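Local coordinates for uncharacterized protein lp_1913 (Lactobacillus plantarum, PDB 3FLH), which is of unknown function but carries a rhodanese-like domain, a fold that in relatives often serves sulfur transfer, at residues Val35-Asn40 / Val75-Thr80. Numbering follows the deposited sequence.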
loop_
_atom_site.group_PDB
_atom_site.type_symbol
_atom_site.label_atom_id
_atom_site.label_comp_id
_atom_site.label_asym_id
_atom_site.label_seq_id
_atom_site.Cartn_x
_atom_site.Cartn_y
_atom_site.Cartn_z
ATOM N N VAL B 35 6.547 -7.458 18.449
ATOM C CA VAL B 35 6.726 -6.507 17.359
ATOM C C VAL B 35 8.159 -6.562 16.818
ATOM O O VAL B 35 9.123 -6.526 17.591
ATOM C CB VAL B 35 6.420 -5.056 17.853
ATOM C CG1 VAL B 35 6.588 -4.055 16.720
ATOM C CG2 VAL B 35 5.002 -4.981 18.409
ATOM N N LEU B 36 8.282 -6.658 15.495
ATOM C CA LEU B 36 9.577 -6.710 14.817
ATOM C C LEU B 36 9.752 -5.501 13.923
ATOM O O LEU B 36 8.950 -5.272 13.010
ATOM C CB LEU B 36 9.694 -7.962 13.941
ATOM C CG LEU B 36 9.418 -9.315 14.589
ATOM C CD1 LEU B 36 9.601 -10.423 13.548
ATOM C CD2 LEU B 36 10.366 -9.523 15.773
ATOM N N ASP B 37 10.801 -4.728 14.185
ATOM C CA ASP B 37 11.109 -3.536 13.396
ATOM C C ASP B 37 11.977 -4.044 12.246
ATOM O O ASP B 37 13.150 -4.343 12.447
ATOM C CB ASP B 37 11.904 -2.538 14.251
ATOM C CG ASP B 37 12.075 -1.196 13.584
ATOM O OD1 ASP B 37 12.377 -1.155 12.369
ATOM O OD2 ASP B 37 11.909 -0.159 14.277
ATOM N N VAL B 38 11.409 -4.151 11.051
ATOM C CA VAL B 38 12.172 -4.665 9.916
ATOM C C VAL B 38 12.824 -3.602 9.036
ATOM O O VAL B 38 13.225 -3.893 7.910
ATOM C CB VAL B 38 11.299 -5.574 9.024
ATOM C CG1 VAL B 38 10.707 -6.704 9.863
ATOM C CG2 VAL B 38 10.191 -4.765 8.373
ATOM N N ARG B 39 12.932 -2.376 9.544
ATOM C CA ARG B 39 13.562 -1.292 8.787
ATOM C C ARG B 39 15.048 -1.608 8.591
ATOM O O ARG B 39 15.606 -2.444 9.300
ATOM C CB ARG B 39 13.433 0.043 9.537
ATOM C CG ARG B 39 12.023 0.624 9.646
ATOM C CD ARG B 39 12.034 1.922 10.464
ATOM N NE ARG B 39 12.464 1.691 11.844
ATOM C CZ ARG B 39 12.902 2.638 12.673
ATOM N NH1 ARG B 39 12.976 3.901 12.271
ATOM N NH2 ARG B 39 13.275 2.319 13.908
ATOM N N ASN B 40 15.690 -0.939 7.635
ATOM C CA ASN B 40 17.111 -1.158 7.388
ATOM C C ASN B 40 17.932 -0.671 8.581
ATOM O O ASN B 40 17.562 0.294 9.255
ATOM C CB ASN B 40 17.561 -0.447 6.104
ATOM C CG ASN B 40 17.101 0.999 6.036
ATOM O OD1 ASN B 40 16.288 1.362 5.182
ATOM N ND2 ASN B 40 17.620 1.832 6.934
ATOM N N VAL B 75 4.406 -9.171 14.641
ATOM C CA VAL B 75 3.874 -8.019 13.918
ATOM C C VAL B 75 5.080 -7.271 13.351
ATOM O O VAL B 75 5.941 -6.810 14.097
ATOM C CB VAL B 75 3.072 -7.078 14.863
ATOM C CG1 VAL B 75 2.513 -5.893 14.087
ATOM C CG2 VAL B 75 1.933 -7.855 15.526
ATOM N N VAL B 76 5.146 -7.156 12.031
ATOM C CA VAL B 76 6.266 -6.475 11.397
ATOM C C VAL B 76 5.874 -5.077 10.924
ATOM O O VAL B 76 4.697 -4.800 10.716
ATOM C CB VAL B 76 6.783 -7.278 10.171
ATOM C CG1 VAL B 76 7.231 -8.666 10.596
ATOM C CG2 VAL B 76 5.685 -7.381 9.125
ATOM N N TYR B 77 6.863 -4.199 10.765
ATOM C CA TYR B 77 6.605 -2.850 10.273
ATOM C C TYR B 77 7.856 -2.182 9.714
ATOM O O TYR B 77 8.970 -2.417 10.184
ATOM C CB TYR B 77 6.005 -1.969 11.382
ATOM C CG TYR B 77 6.989 -1.537 12.454
ATOM C CD1 TYR B 77 7.869 -0.466 12.239
ATOM C CD2 TYR B 77 7.027 -2.186 13.690
ATOM C CE1 TYR B 77 8.754 -0.056 13.232
ATOM C CE2 TYR B 77 7.907 -1.782 14.691
ATOM C CZ TYR B 77 8.759 -0.722 14.457
ATOM O OH TYR B 77 9.595 -0.304 15.457
ATOM N N ASP B 78 7.660 -1.358 8.691
ATOM C CA ASP B 78 8.753 -0.619 8.083
ATOM C C ASP B 78 8.438 0.822 8.455
ATOM O O ASP B 78 7.467 1.077 9.180
ATOM C CB ASP B 78 8.761 -0.810 6.556
ATOM C CG ASP B 78 10.025 -0.255 5.887
ATOM O OD1 ASP B 78 10.987 0.122 6.596
ATOM O OD2 ASP B 78 10.065 -0.205 4.640
ATOM N N TRP B 79 9.232 1.768 7.973
ATOM C CA TRP B 79 8.987 3.158 8.335
ATOM C C TRP B 79 7.640 3.658 7.835
ATOM O O TRP B 79 7.004 4.496 8.473
ATOM C CB TRP B 79 10.121 4.060 7.831
ATOM C CG TRP B 79 10.215 4.216 6.343
ATOM C CD1 TRP B 79 10.678 3.302 5.442
ATOM C CD2 TRP B 79 9.867 5.382 5.591
ATOM N NE1 TRP B 79 10.647 3.832 4.168
ATOM C CE2 TRP B 79 10.151 5.109 4.234
ATOM C CE3 TRP B 79 9.345 6.637 5.935
ATOM C CZ2 TRP B 79 9.929 6.047 3.216
ATOM C CZ3 TRP B 79 9.124 7.570 4.921
ATOM C CH2 TRP B 79 9.417 7.267 3.579
ATOM N N THR B 80 7.190 3.123 6.707
ATOM C CA THR B 80 5.916 3.543 6.152
ATOM C C THR B 80 5.209 2.349 5.515
ATOM O O THR B 80 5.849 1.372 5.125
ATOM C CB THR B 80 6.133 4.663 5.103
ATOM O OG1 THR B 80 4.887 5.304 4.821
ATOM C CG2 THR B 80 6.705 4.083 3.817
HETATM O O HOH W 1 13.880 0.803 6.185
#
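Tyr-77 lays its ring across the neighbouring strand between Val-35 and Asp-37, and this is where the contact is tightest. Val-35 CG1, held anti to the backbone N (chi1 -179°), meets the ring edge in its plane, 3.3 Å from Tyr-77 CE2, while Asp-37 CA sits over one face in a CH-pi contact, nearer its border than its centre. Tyr-77 OH reaches Asp-37 OD2 at 2.6 Å in a bond of weak geometry; its stronger partner is the backbone N of Ile-50. Two nitrogens of Arg-39 each take one oxygen of Asp-37, NE to OD1 at 2.9 Å and NH2 to OD2, while NH1 makes a salt bridge to Asp-48. Asp-37 OD1 also accepts from Arg-39 N at 3.1 Å, closing an Asx turn. Replacing Asp-37 by an alanine removes both oxygens and is likely to cost the guanidinium this carboxylate, the turn its closing bond and the Tyr-77 hydroxyl an acceptor. Beneath, the backbones pair in parallel: Leu-36 N gives a nearly straight bond (175°) to Val-75 O, Leu-36 O receives a weak one from Tyr-77 N, and Val-38 N donates to Tyr-77 O. On the other face Leu-36 CD1 lies 4.2 Å from Val-76 CG1; just past the strand end Val-38 CG1 rests 4.0 Å from Val-76 CB, with helix 85-95 against both valines. Arg-39 CG still packs closely, 3.3 Å from Asp-78 OD1. The loose side follows: a water bridges that oxygen to Asn-40 N, Asp-78 OD2 bonds Thr-83 OG1, and partly exposed Trp-79 turns its indole away toward Glu-108 of the second subunit. Strands 33-37 and 73-77 are neighbours in the parallel sheet at the core of the alpha/beta rhodanese-like fold.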